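Local coordinates for protein interleukin-1beta (Gallus gallus, PDB 2WRY) that probably acts as a secreted inflammatory cytokine that binds the interleukin-1 receptor, at residues S11-F15 and K43-I48; N18-V23 and A32-Q36; G63-L69 and F108-D114; E86-Q90 and P142-T146. All coordinates share one frame; numbering follows the deposited sequence.

In the fold
The four contacts sample the all-beta fold of this chain, a beta-trefoil of the interleukin-1 family with no helix. Contacts 1 and 3, centres about 14 Å apart, share the curled antiparallel sheet, where strands 45-53 and 66-71 are neighbours; I48 packs on V67 and L69 between them. Contact 2 is the hairpin of strands 21-26 and 29-33, and lies in sequence between the two segments of contact 1, which it touches through F22 and V44. Contact 4 sets strand 86-93 against 144-146, meeting contact 2 at V143 and contact 3 at L89. Segments of contacts 3 and 4 alternate along the chain, so each contact closes across a segment of the other.

Contact 1: residues S11-F15 and K43-I48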
loop_
_atom_site.group_PDB
_atom_site.type_symbol
_atom_site.label_atom_id
_atom_site.label_comp_id
_atom_site.label_asym_id
_atom_site.label_seq_id
_atom_site.Cartn_x
_atom_site.Cartn_y
_atom_site.Cartn_z
ATOM N N SER A 11 -6.372 -11.273 3.755
ATOM C CA SER A 11 -5.110 -10.950 4.384
ATOM C C SER A 11 -3.988 -11.520 3.541
ATOM O O SER A 11 -4.060 -12.683 3.089
ATOM C CB SER A 11 -5.066 -11.527 5.803
ATOM O OG SER A 11 -6.144 -11.017 6.579
ATOM N N PHE A 12 -2.940 -10.723 3.342
ATOM C CA PHE A 12 -1.764 -11.151 2.565
ATOM C C PHE A 12 -0.473 -10.865 3.318
ATOM O O PHE A 12 -0.356 -9.827 3.991
ATOM C CB PHE A 12 -1.690 -10.388 1.222
ATOM C CG PHE A 12 -2.750 -10.774 0.247
ATOM C CD1 PHE A 12 -2.539 -11.831 -0.640
ATOM C CD2 PHE A 12 -3.956 -10.073 0.188
ATOM C CE1 PHE A 12 -3.520 -12.196 -1.554
ATOM C CE2 PHE A 12 -4.942 -10.430 -0.719
ATOM C CZ PHE A 12 -4.727 -11.511 -1.594
ATOM N N ASP A 13 0.515 -11.742 3.180
ATOM C CA ASP A 13 1.879 -11.337 3.477
ATOM C C ASP A 13 2.378 -10.533 2.285
ATOM O O ASP A 13 1.934 -10.762 1.158
ATOM C CB ASP A 13 2.786 -12.541 3.692
ATOM C CG ASP A 13 2.649 -13.118 5.062
ATOM O OD1 ASP A 13 2.891 -12.393 6.059
ATOM O OD2 ASP A 13 2.288 -14.302 5.127
ATOM N N ILE A 14 3.312 -9.620 2.529
ATOM C CA ILE A 14 3.882 -8.826 1.435
ATOM C C ILE A 14 5.373 -8.640 1.633
ATOM O O ILE A 14 5.838 -8.426 2.751
ATOM C CB ILE A 14 3.184 -7.449 1.317
ATOM C CG1 ILE A 14 3.759 -6.640 0.140
ATOM C CG2 ILE A 14 3.239 -6.679 2.655
ATOM C CD1 ILE A 14 2.943 -5.388 -0.229
ATOM N N PHE A 15 6.124 -8.788 0.540
ATOM C CA PHE A 15 7.545 -8.478 0.525
ATOM C C PHE A 15 7.787 -7.678 -0.745
ATOM O O PHE A 15 7.107 -7.894 -1.738
ATOM C CB PHE A 15 8.374 -9.766 0.421
ATOM C CG PHE A 15 8.368 -10.590 1.665
ATOM C CD1 PHE A 15 9.353 -10.408 2.633
ATOM C CD2 PHE A 15 7.368 -11.537 1.878
ATOM C CE1 PHE A 15 9.364 -11.178 3.812
ATOM C CE2 PHE A 15 7.357 -12.293 3.061
ATOM C CZ PHE A 15 8.356 -12.111 4.016
ATOM N N LYS A 43 6.371 -8.277 11.735
ATOM C CA LYS A 43 6.076 -8.091 10.314
ATOM C C LYS A 43 4.618 -7.704 10.086
ATOM O O LYS A 43 3.702 -8.292 10.665
ATOM C CB LYS A 43 6.416 -9.403 9.580
ATOM C CG LYS A 43 6.048 -9.460 8.148
ATOM C CD LYS A 43 6.702 -10.671 7.507
ATOM C CE LYS A 43 5.934 -11.932 7.798
ATOM N NZ LYS A 43 6.336 -12.947 6.805
ATOM N N VAL A 44 4.422 -6.707 9.232
ATOM C CA VAL A 44 3.106 -6.248 8.870
ATOM C C VAL A 44 2.481 -7.146 7.797
ATOM O O VAL A 44 3.146 -7.488 6.821
ATOM C CB VAL A 44 3.185 -4.765 8.421
ATOM C CG1 VAL A 44 1.969 -4.371 7.593
ATOM C CG2 VAL A 44 3.388 -3.866 9.645
ATOM N N ARG A 45 1.227 -7.551 8.008
ATOM C CA ARG A 45 0.425 -8.175 6.951
ATOM C C ARG A 45 -0.593 -7.143 6.495
ATOM O O ARG A 45 -0.913 -6.200 7.247
ATOM C CB ARG A 45 -0.299 -9.434 7.439
ATOM C CG ARG A 45 0.653 -10.587 7.675
ATOM C CD ARG A 45 0.103 -11.895 7.122
ATOM N NE ARG A 45 -1.170 -12.328 7.689
ATOM C CZ ARG A 45 -2.012 -13.184 7.102
ATOM N NH1 ARG A 45 -1.738 -13.713 5.905
ATOM N NH2 ARG A 45 -3.141 -13.513 7.722
ATOM N N LEU A 46 -1.082 -7.281 5.268
ATOM C CA LEU A 46 -2.079 -6.345 4.749
ATOM C C LEU A 46 -3.446 -6.996 4.713
ATOM O O LEU A 46 -3.586 -8.137 4.260
ATOM C CB LEU A 46 -1.714 -5.855 3.333
ATOM C CG LEU A 46 -0.384 -5.114 3.180
ATOM C CD1 LEU A 46 -0.217 -4.618 1.741
ATOM C CD2 LEU A 46 -0.266 -3.904 4.170
ATOM N N ASN A 47 -4.461 -6.283 5.176
ATOM C CA ASN A 47 -5.817 -6.757 4.986
ATOM C C ASN A 47 -6.290 -5.961 3.784
ATOM O O ASN A 47 -6.594 -4.761 3.902
ATOM C CB ASN A 47 -6.688 -6.467 6.215
ATOM C CG ASN A 47 -7.620 -7.639 6.558
ATOM O OD1 ASN A 47 -7.962 -8.481 5.705
ATOM N ND2 ASN A 47 -8.095 -7.653 7.796
ATOM N N ILE A 48 -6.275 -6.602 2.624
ATOM C CA ILE A 48 -6.593 -5.935 1.362
ATOM C C ILE A 48 -8.085 -5.974 1.096
ATOM O O ILE A 48 -8.665 -7.044 0.862
ATOM C CB ILE A 48 -5.802 -6.525 0.175
ATOM C CG1 ILE A 48 -4.297 -6.429 0.485
ATOM C CG2 ILE A 48 -6.184 -5.774 -1.124
ATOM C CD1 ILE A 48 -3.377 -6.816 -0.670
HETATM O O HOH W 1 3.861 -9.782 5.397
HETATM O O HOH W 2 5.489 -7.054 5.294
#
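With CG anti to its carbonyl carbon (chi1 -70°), F12 places its ring where I48, whose CG1 takes the same rotation (chi1 -57°), delivers CD1; F12 CD2 and I48 CD1 are 3.4 Å apart, and the two side chains cross at about a right angle. They belong to antiparallel neighbours, strands 4-16 and 45-53, in the curled sheet of a beta-trefoil. Register is set by the hydrogen-bonded pair of F12 and L46: F12 N donates to L46 O at 2.8 Å, and L46 N returns the bond to F12 O at 2.9 Å with an N-H...O angle of 163°. On the face that carries F12 and L46, packing is apolar. I14 CD1 rests 3.8 Å from L46 CD1, while L159 from strand 157-160 and I71 from strand 66-71 continue this face, and R112 makes a cation-pi contact with the F12 ring.

S11, D13, R45 and N47 occupy the other face, which is polar. S11 CB sits 3.3 Å above the guanidinium plane of R45, displaced toward its rim, while S11 OG gives N47 OD1 a weak hydrogen bond. K43, its chain bent at chi3, reaches back across D13 and forms a salt bridge from NZ to D13 OD1 at 3.6 Å; the same NZ lies near F15 CZ. Toward K43 direct backbone bonding gives way to water. One water joins I14 O and V44 O, both within hydrogen-bonding distance, and a second accepts the backbone proton of I14 N at 2.9 Å.

Contact 2: residues N18-V23 and A32-Q36; sequences NQKCFV and ALHLQ
K20 and H34 meet where the chain enters and leaves the beta hairpin of strands 21-26 and 29-33, part of the beta-trefoil, and the lysine can be traced atom by atom. Its CB lies 3.5 Å from L33 O. CG comes over one face of the imidazole, a CH-pi contact 3.6 Å from K20 CG to the H34 ring centroid and 21° off the normal. CD passes H34 NE2 at 3.9 Å. Bends at chi3 (-59°) and chi4 (-64°) then turn the chain, so that K20 CE packs 3.9 Å from A32 CB and NZ is led away from the histidine to a salt bridge with D16 and a hydrogen bond to the carbonyl of S136. An alanine here would remove both the aliphatic cover and the ammonium group, and is likely to leave the H34 ring free to turn and D16 without its charged mate.

Beyond K20 the backbones pair directly: C21 N donates to L33 O at 2.8 Å, and L33 N donates to C21 O at 2.9 Å, making C21 and L33 an antiparallel hydrogen-bonded pair. At the open end a water takes over, donating to Q19 O and accepting from L35 N. The next pair, F22 and A32, is non-hydrogen-bonded, and A32 CB lies at the edge of the F22 ring. On the C21 and L33 face, C21 SG touches L35 CB at 3.5 Å. Farther along, V23 CG1 presses on L33 CD1 at 3.4 Å, closer than carbons usually pack.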
loop_
_atom_site.group_PDB
_atom_site.type_symbol
_atom_site.label_atom_id
_atom_site.label_comp_id
_atom_site.label_asym_id
_atom_site.label_seq_id
_atom_site.Cartn_x
_atom_site.Cartn_y
_atom_site.Cartn_z
ATOM N N ASN A 18 13.123 -7.238 -3.377
ATOM C CA ASN A 18 14.408 -7.515 -2.775
ATOM C C ASN A 18 14.241 -8.169 -1.410
ATOM O O ASN A 18 15.180 -8.200 -0.614
ATOM C CB ASN A 18 15.224 -6.236 -2.649
ATOM C CG ASN A 18 16.694 -6.522 -2.425
ATOM O OD1 ASN A 18 17.337 -7.259 -3.215
ATOM N ND2 ASN A 18 17.248 -5.939 -1.379
ATOM N N GLN A 19 13.031 -8.673 -1.156
ATOM C CA GLN A 19 12.688 -9.454 0.050
ATOM C C GLN A 19 12.675 -8.643 1.337
ATOM O O GLN A 19 12.791 -9.215 2.432
ATOM C CB GLN A 19 13.562 -10.721 0.199
ATOM C CG GLN A 19 13.702 -11.545 -1.117
ATOM C CD GLN A 19 15.015 -11.247 -1.842
ATOM O OE1 GLN A 19 16.086 -11.270 -1.236
ATOM N NE2 GLN A 19 14.931 -10.952 -3.130
ATOM N N LYS A 20 12.488 -7.315 1.221
ATOM C CA LYS A 20 12.201 -6.517 2.409
ATOM C C LYS A 20 10.713 -6.655 2.785
ATOM O O LYS A 20 9.840 -6.735 1.915
ATOM C CB LYS A 20 12.568 -5.044 2.195
ATOM C CG LYS A 20 14.028 -4.867 1.864
ATOM C CD LYS A 20 14.558 -3.449 2.123
ATOM C CE LYS A 20 13.805 -2.369 1.319
ATOM N NZ LYS A 20 13.988 -2.540 -0.165
ATOM N N CYS A 21 10.423 -6.732 4.084
ATOM C CA CYS A 21 9.030 -6.683 4.528
ATOM C C CYS A 21 8.772 -5.347 5.179
ATOM O O CYS A 21 9.699 -4.559 5.387
ATOM C CB CYS A 21 8.715 -7.790 5.522
ATOM S SG CYS A 21 9.691 -7.736 6.997
ATOM N N PHE A 22 7.500 -5.124 5.508
ATOM C CA PHE A 22 7.074 -3.886 6.187
ATOM C C PHE A 22 7.023 -4.109 7.706
ATOM O O PHE A 22 6.578 -5.168 8.191
ATOM C CB PHE A 22 5.673 -3.467 5.737
ATOM C CG PHE A 22 5.546 -3.062 4.287
ATOM C CD1 PHE A 22 6.662 -2.837 3.475
ATOM C CD2 PHE A 22 4.275 -2.913 3.744
ATOM C CE1 PHE A 22 6.482 -2.459 2.122
ATOM C CE2 PHE A 22 4.080 -2.517 2.419
ATOM C CZ PHE A 22 5.192 -2.294 1.601
ATOM N N VAL A 23 7.479 -3.111 8.452
ATOM C CA VAL A 23 7.181 -3.040 9.894
ATOM C C VAL A 23 6.604 -1.676 10.214
ATOM O O VAL A 23 6.902 -0.709 9.510
ATOM C CB VAL A 23 8.402 -3.367 10.830
ATOM C CG1 VAL A 23 8.999 -4.741 10.507
ATOM C CG2 VAL A 23 9.459 -2.252 10.838
ATOM N N ALA A 32 10.569 -0.366 5.594
ATOM C CA ALA A 32 10.867 -1.663 4.982
ATOM C C ALA A 32 12.252 -2.144 5.362
ATOM O O ALA A 32 13.225 -1.408 5.297
ATOM C CB ALA A 32 10.706 -1.593 3.472
ATOM N N LEU A 33 12.347 -3.403 5.771
ATOM C CA LEU A 33 13.644 -3.948 6.172
ATOM C C LEU A 33 13.744 -5.426 5.860
ATOM O O LEU A 33 12.745 -6.064 5.554
ATOM C CB LEU A 33 13.955 -3.675 7.649
ATOM C CG LEU A 33 12.846 -3.485 8.700
ATOM C CD1 LEU A 33 11.832 -4.572 8.635
ATOM C CD2 LEU A 33 13.461 -3.382 10.098
ATOM N N HIS A 34 14.969 -5.948 5.900
ATOM C CA HIS A 34 15.164 -7.387 5.882
ATOM C C HIS A 34 15.036 -7.791 7.348
ATOM O O HIS A 34 15.917 -7.521 8.157
ATOM C CB HIS A 34 16.541 -7.731 5.305
ATOM C CG HIS A 34 16.745 -7.240 3.912
ATOM N ND1 HIS A 34 16.134 -7.820 2.821
ATOM C CD2 HIS A 34 17.494 -6.221 3.430
ATOM C CE1 HIS A 34 16.499 -7.175 1.728
ATOM N NE2 HIS A 34 17.307 -6.188 2.073
ATOM N N LEU A 35 13.895 -8.361 7.702
ATOM C CA LEU A 35 13.600 -8.618 9.096
ATOM C C LEU A 35 14.222 -9.947 9.435
ATOM O O LEU A 35 13.934 -10.947 8.771
ATOM C CB LEU A 35 12.088 -8.679 9.337
ATOM C CG LEU A 35 11.462 -8.038 10.590
ATOM C CD1 LEU A 35 10.212 -8.806 10.981
ATOM C CD2 LEU A 35 12.415 -7.929 11.792
ATOM N N GLN A 36 15.091 -9.952 10.449
ATOM C CA GLN A 36 15.719 -11.199 10.906
ATOM C C GLN A 36 16.466 -11.178 12.248
ATOM O O GLN A 36 16.202 -10.337 13.120
ATOM C CB GLN A 36 16.606 -11.820 9.812
ATOM C CG GLN A 36 16.070 -13.170 9.343
ATOM C CD GLN A 36 15.631 -14.039 10.522
ATOM O OE1 GLN A 36 16.334 -14.119 11.534
ATOM N NE2 GLN A 36 14.463 -14.684 10.404
HETATM O O HOH W 3 12.320 -9.417 5.266
#

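Contact 3: residues G63-L69 and F108-D114; sequences GQMPVAL and FIFYRLD
The F110 ring has L69 CD1 over one face, 4.0 Å above its plane and offset toward the rim, while V67 O lies at its edge. Y111 is met at its edge by the amide of Q64, OE1 standing 3.5 Å from Y111 CE1 with the two planes 44° apart. P66 CB approaches the same Y111 CE1 obliquely at 3.8 Å. The third flat group, the R112 guanidinium, receives D114 OD1 in its plane: R112 NE donates at 2.9 Å, almost straight at 174°, in a salt bridge on the syn side of the carboxylate. D114 OD1 also accepts from T121, so both partners fix its rotation. Alongside the extended R112 chain runs M65, with M65 CE 3.8 Å from R112 CD.

Three backbone bonds hold the segments: R112 N to M65 O, V67 N to F110 O and, at 2.8 Å, F110 N to V67 O. Past them a water accepts from L69 N and donates to F108 O, extending the pairing. The short strand axes cross at 108°, a strong twist for antiparallel neighbours, and this pairing is part of the curled antiparallel sheet of the interleukin-1 beta-trefoil, in which strand 66-71 also pairs with 45-53 and 76-83.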
loop_
_atom_site.group_PDB
_atom_site.type_symbol
_atom_site.label_atom_id
_atom_site.label_comp_id
_atom_site.label_asym_id
_atom_site.label_seq_id
_atom_site.Cartn_x
_atom_site.Cartn_y
_atom_site.Cartn_z
ATOM N N GLY A 63 -5.214 0.194 -13.841
ATOM C CA GLY A 63 -5.692 -1.169 -14.098
ATOM C C GLY A 63 -6.613 -1.657 -12.992
ATOM O O GLY A 63 -6.175 -1.917 -11.857
ATOM N N GLN A 64 -7.893 -1.808 -13.333
ATOM C CA GLN A 64 -8.942 -2.017 -12.331
ATOM C C GLN A 64 -8.921 -3.310 -11.499
ATOM O O GLN A 64 -9.229 -4.400 -11.980
ATOM C CB GLN A 64 -10.326 -1.718 -12.900
ATOM C CG GLN A 64 -10.596 -0.224 -12.986
ATOM C CD GLN A 64 -11.934 0.156 -12.387
ATOM O OE1 GLN A 64 -12.038 1.128 -11.630
ATOM N NE2 GLN A 64 -12.966 -0.617 -12.713
ATOM N N MET A 65 -8.497 -3.136 -10.256
ATOM C CA MET A 65 -8.825 -3.955 -9.100
ATOM C C MET A 65 -8.599 -2.906 -8.022
ATOM O O MET A 65 -7.499 -2.792 -7.492
ATOM C CB MET A 65 -7.816 -5.073 -8.856
ATOM C CG MET A 65 -8.178 -6.451 -9.367
ATOM S SD MET A 65 -6.909 -7.626 -8.807
ATOM C CE MET A 65 -7.461 -7.956 -7.130
ATOM N N PRO A 66 -9.639 -2.118 -7.711
ATOM C CA PRO A 66 -9.454 -1.058 -6.726
ATOM C C PRO A 66 -9.496 -1.664 -5.322
ATOM O O PRO A 66 -10.377 -2.495 -5.039
ATOM C CB PRO A 66 -10.646 -0.124 -6.975
ATOM C CG PRO A 66 -11.718 -0.990 -7.651
ATOM C CD PRO A 66 -11.019 -2.215 -8.219
ATOM N N VAL A 67 -8.530 -1.297 -4.483
ATOM C CA VAL A 67 -8.410 -1.872 -3.143
ATOM C C VAL A 67 -8.096 -0.801 -2.112
ATOM O O VAL A 67 -7.562 0.261 -2.456
ATOM C CB VAL A 67 -7.286 -2.958 -3.060
ATOM C CG1 VAL A 67 -7.568 -4.121 -3.993
ATOM C CG2 VAL A 67 -5.873 -2.359 -3.372
ATOM N N ALA A 68 -8.432 -1.078 -0.838
ATOM C CA ALA A 68 -7.867 -0.298 0.271
ATOM C C ALA A 68 -6.895 -1.230 0.984
ATOM O O ALA A 68 -7.122 -2.450 1.016
ATOM C CB ALA A 68 -8.940 0.191 1.232
ATOM N N LEU A 69 -5.838 -0.663 1.567
ATOM C CA LEU A 69 -4.759 -1.455 2.183
ATOM C C LEU A 69 -4.749 -1.227 3.686
ATOM O O LEU A 69 -4.309 -0.180 4.164
ATOM C CB LEU A 69 -3.422 -1.091 1.571
ATOM C CG LEU A 69 -3.389 -1.266 0.048
ATOM C CD1 LEU A 69 -2.049 -0.800 -0.478
ATOM C CD2 LEU A 69 -3.635 -2.738 -0.308
ATOM N N PHE A 108 -7.961 6.606 0.006
ATOM C CA PHE A 108 -7.729 5.249 0.501
ATOM C C PHE A 108 -7.640 4.200 -0.584
ATOM O O PHE A 108 -7.299 3.065 -0.281
ATOM C CB PHE A 108 -8.874 4.826 1.418
ATOM C CG PHE A 108 -8.892 5.578 2.714
ATOM C CD1 PHE A 108 -7.896 5.366 3.671
ATOM C CD2 PHE A 108 -9.913 6.490 2.980
ATOM C CE1 PHE A 108 -7.911 6.043 4.896
ATOM C CE2 PHE A 108 -9.929 7.197 4.206
ATOM C CZ PHE A 108 -8.939 6.971 5.153
ATOM N N ILE A 109 -7.960 4.562 -1.829
ATOM C CA ILE A 109 -8.040 3.575 -2.906
ATOM C C ILE A 109 -6.756 3.526 -3.735
ATOM O O ILE A 109 -6.206 4.557 -4.126
ATOM C CB ILE A 109 -9.284 3.824 -3.832
ATOM C CG1 ILE A 109 -10.589 3.658 -3.050
ATOM C CG2 ILE A 109 -9.284 2.890 -5.060
ATOM C CD1 ILE A 109 -10.784 2.253 -2.470
ATOM N N PHE A 110 -6.292 2.304 -3.970
ATOM C CA PHE A 110 -5.160 2.005 -4.861
ATOM C C PHE A 110 -5.633 1.022 -5.893
ATOM O O PHE A 110 -6.520 0.218 -5.622
ATOM C CB PHE A 110 -3.993 1.381 -4.079
ATOM C CG PHE A 110 -3.432 2.296 -3.014
ATOM C CD1 PHE A 110 -4.073 2.436 -1.775
ATOM C CD2 PHE A 110 -2.269 3.037 -3.250
ATOM C CE1 PHE A 110 -3.545 3.296 -0.777
ATOM C CE2 PHE A 110 -1.733 3.913 -2.275
ATOM C CZ PHE A 110 -2.393 4.049 -1.029
ATOM N N TYR A 111 -5.056 1.075 -7.096
ATOM C CA TYR A 111 -5.263 -0.016 -8.044
ATOM C C TYR A 111 -4.176 -1.049 -7.893
ATOM O O TYR A 111 -2.975 -0.749 -7.971
ATOM C CB TYR A 111 -5.322 0.524 -9.463
ATOM C CG TYR A 111 -6.544 1.395 -9.662
ATOM C CD1 TYR A 111 -7.814 0.818 -9.774
ATOM C CD2 TYR A 111 -6.442 2.778 -9.726
ATOM C CE1 TYR A 111 -8.948 1.590 -9.973
ATOM C CE2 TYR A 111 -7.606 3.576 -9.908
ATOM C CZ TYR A 111 -8.843 2.954 -10.033
ATOM O OH TYR A 111 -10.016 3.688 -10.214
ATOM N N ARG A 112 -4.620 -2.259 -7.582
ATOM C CA ARG A 112 -3.728 -3.392 -7.474
ATOM C C ARG A 112 -3.448 -3.867 -8.895
ATOM O O ARG A 112 -4.378 -4.265 -9.612
ATOM C CB ARG A 112 -4.411 -4.513 -6.705
ATOM C CG ARG A 112 -3.544 -5.745 -6.656
ATOM C CD ARG A 112 -4.083 -6.830 -5.727
ATOM N NE ARG A 112 -3.356 -8.085 -5.957
ATOM C CZ ARG A 112 -3.406 -9.140 -5.143
ATOM N NH1 ARG A 112 -4.135 -9.099 -4.023
ATOM N NH2 ARG A 112 -2.715 -10.241 -5.439
ATOM N N LEU A 113 -2.182 -3.804 -9.298
ATOM C CA LEU A 113 -1.813 -4.142 -10.678
ATOM C C LEU A 113 -0.986 -5.411 -10.639
ATOM O O LEU A 113 0.196 -5.379 -10.305
ATOM C CB LEU A 113 -1.036 -2.978 -11.314
ATOM C CG LEU A 113 -1.724 -1.608 -11.230
ATOM C CD1 LEU A 113 -0.754 -0.530 -11.655
ATOM C CD2 LEU A 113 -2.922 -1.602 -12.129
ATOM N N ASP A 114 -1.621 -6.534 -10.955
ATOM C CA ASP A 114 -0.922 -7.806 -10.929
ATOM C C ASP A 114 -0.317 -8.160 -12.283
ATOM O O ASP A 114 -0.911 -7.879 -13.342
ATOM C CB ASP A 114 -1.874 -8.924 -10.551
ATOM C CG ASP A 114 -2.271 -8.900 -9.077
ATOM O OD1 ASP A 114 -1.559 -8.295 -8.229
ATOM O OD2 ASP A 114 -3.305 -9.537 -8.768
HETATM O O HOH W 4 -6.159 2.099 1.909
#

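Contact 4: residues E86-Q90 and P142-T146; sequences EPTLQ and PVGIT
L89 and G144 hold the closest pair of alpha carbons here, 5.2 Å apart, and the short strand axes approach to 5.4 Å with their directions 143° apart, roughly antiparallel. Yet no hydrogen bond crosses, and the contact consists of side chains packing on each other and on the facing backbone. L89, with CG anti to the backbone N (chi1 -176°), lays CD2 against V143 O at 3.6 Å and V143 CG1 at 3.8 Å. I145 has CG1 between its backbone N and carbonyl carbon (chi1 50°), which carries CD1 to the P87-T88 peptide, 3.7 Å from T88 N.

In this beta-trefoil the contact bridges two sheets: strand 86-93 bonds to 76-83 in the large curled one, whereas 144-146 pairs with 132-134. W131 touches both P87 and I145, and C80 also lies against I145. An alanine in place of I145 would lack CG1, CG2 and CD1, and is likely to open a gap beside W131 and C80 and strip P87 CB and the P87-T88 peptide of the methyl that covers them.

T88 turns its CB away from 142-146; its OG1 donates within the strand to E86 O at 3.0 Å, from above the carbonyl plane. On the packed side, P87 CB touches I145 CD1 at 3.8 Å.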
loop_
_atom_site.group_PDB
_atom_site.type_symbol
_atom_site.label_atom_id
_atom_site.label_comp_id
_atom_site.label_asym_id
_atom_site.label_seq_id
_atom_site.Cartn_x
_atom_site.Cartn_y
_atom_site.Cartn_z
ATOM N N GLU A 86 3.581 18.238 -1.745
ATOM C CA GLU A 86 4.083 16.946 -2.245
ATOM C C GLU A 86 3.128 15.801 -1.903
ATOM O O GLU A 86 2.668 15.695 -0.760
ATOM C CB GLU A 86 5.444 16.667 -1.629
ATOM C CG GLU A 86 6.567 17.492 -2.257
ATOM C CD GLU A 86 7.897 17.305 -1.543
ATOM O OE1 GLU A 86 7.887 16.972 -0.333
ATOM O OE2 GLU A 86 8.952 17.484 -2.195
ATOM N N PRO A 87 2.824 14.933 -2.889
ATOM C CA PRO A 87 2.042 13.726 -2.606
ATOM C C PRO A 87 2.800 12.863 -1.605
ATOM O O PRO A 87 4.043 12.702 -1.718
ATOM C CB PRO A 87 1.980 13.026 -3.978
ATOM C CG PRO A 87 2.128 14.188 -4.967
ATOM C CD PRO A 87 3.169 15.026 -4.322
ATOM N N THR A 88 2.059 12.339 -0.625
ATOM C CA THR A 88 2.653 11.648 0.512
ATOM C C THR A 88 1.808 10.439 0.861
ATOM O O THR A 88 0.580 10.500 0.809
ATOM C CB THR A 88 2.708 12.614 1.727
ATOM O OG1 THR A 88 3.500 13.757 1.357
ATOM C CG2 THR A 88 3.321 11.954 2.943
ATOM N N LEU A 89 2.480 9.337 1.197
ATOM C CA LEU A 89 1.796 8.182 1.757
ATOM C C LEU A 89 1.672 8.385 3.259
ATOM O O LEU A 89 2.662 8.700 3.964
ATOM C CB LEU A 89 2.646 6.934 1.477
ATOM C CG LEU A 89 2.008 5.614 1.932
ATOM C CD1 LEU A 89 0.763 5.296 1.092
ATOM C CD2 LEU A 89 3.050 4.502 1.776
ATOM N N GLN A 90 0.450 8.199 3.745
ATOM C CA GLN A 90 0.249 8.223 5.196
ATOM C C GLN A 90 -0.561 7.043 5.669
ATOM O O GLN A 90 -1.130 6.291 4.881
ATOM C CB GLN A 90 -0.346 9.543 5.653
ATOM C CG GLN A 90 -1.699 9.854 5.184
ATOM C CD GLN A 90 -2.265 11.102 5.879
ATOM O OE1 GLN A 90 -1.516 12.003 6.305
ATOM N NE2 GLN A 90 -3.579 11.159 5.988
ATOM N N PRO A 142 11.462 4.861 5.295
ATOM C CA PRO A 142 9.995 4.846 5.156
ATOM C C PRO A 142 9.475 4.282 3.838
ATOM O O PRO A 142 10.130 4.410 2.798
ATOM C CB PRO A 142 9.627 6.325 5.243
ATOM C CG PRO A 142 10.735 6.888 6.098
ATOM C CD PRO A 142 11.956 6.220 5.572
ATOM N N VAL A 143 8.324 3.622 3.910
ATOM C CA VAL A 143 7.549 3.297 2.705
ATOM C C VAL A 143 6.881 4.593 2.264
ATOM O O VAL A 143 6.342 5.345 3.091
ATOM C CB VAL A 143 6.494 2.178 2.991
ATOM C CG1 VAL A 143 5.734 1.807 1.728
ATOM C CG2 VAL A 143 7.192 0.953 3.553
ATOM N N GLY A 144 6.918 4.856 0.967
ATOM C CA GLY A 144 6.347 6.098 0.404
ATOM C C GLY A 144 5.642 5.884 -0.911
ATOM O O GLY A 144 5.241 4.764 -1.216
ATOM N N ILE A 145 5.442 6.982 -1.645
ATOM C CA ILE A 145 4.935 6.922 -3.016
ATOM C C ILE A 145 5.873 7.674 -3.955
ATOM O O ILE A 145 6.633 8.590 -3.551
ATOM C CB ILE A 145 3.463 7.433 -3.203
ATOM C CG1 ILE A 145 3.263 8.800 -2.552
ATOM C CG2 ILE A 145 2.477 6.379 -2.650
ATOM C CD1 ILE A 145 1.925 9.423 -2.871
ATOM N N THR A 146 5.844 7.245 -5.202
ATOM C CA THR A 146 6.733 7.803 -6.224
ATOM C C THR A 146 6.034 7.858 -7.578
ATOM O O THR A 146 5.240 6.974 -7.908
ATOM C CB THR A 146 8.020 6.926 -6.415
ATOM O OG1 THR A 146 8.879 7.533 -7.391
ATOM C CG2 THR A 146 7.682 5.500 -6.866
#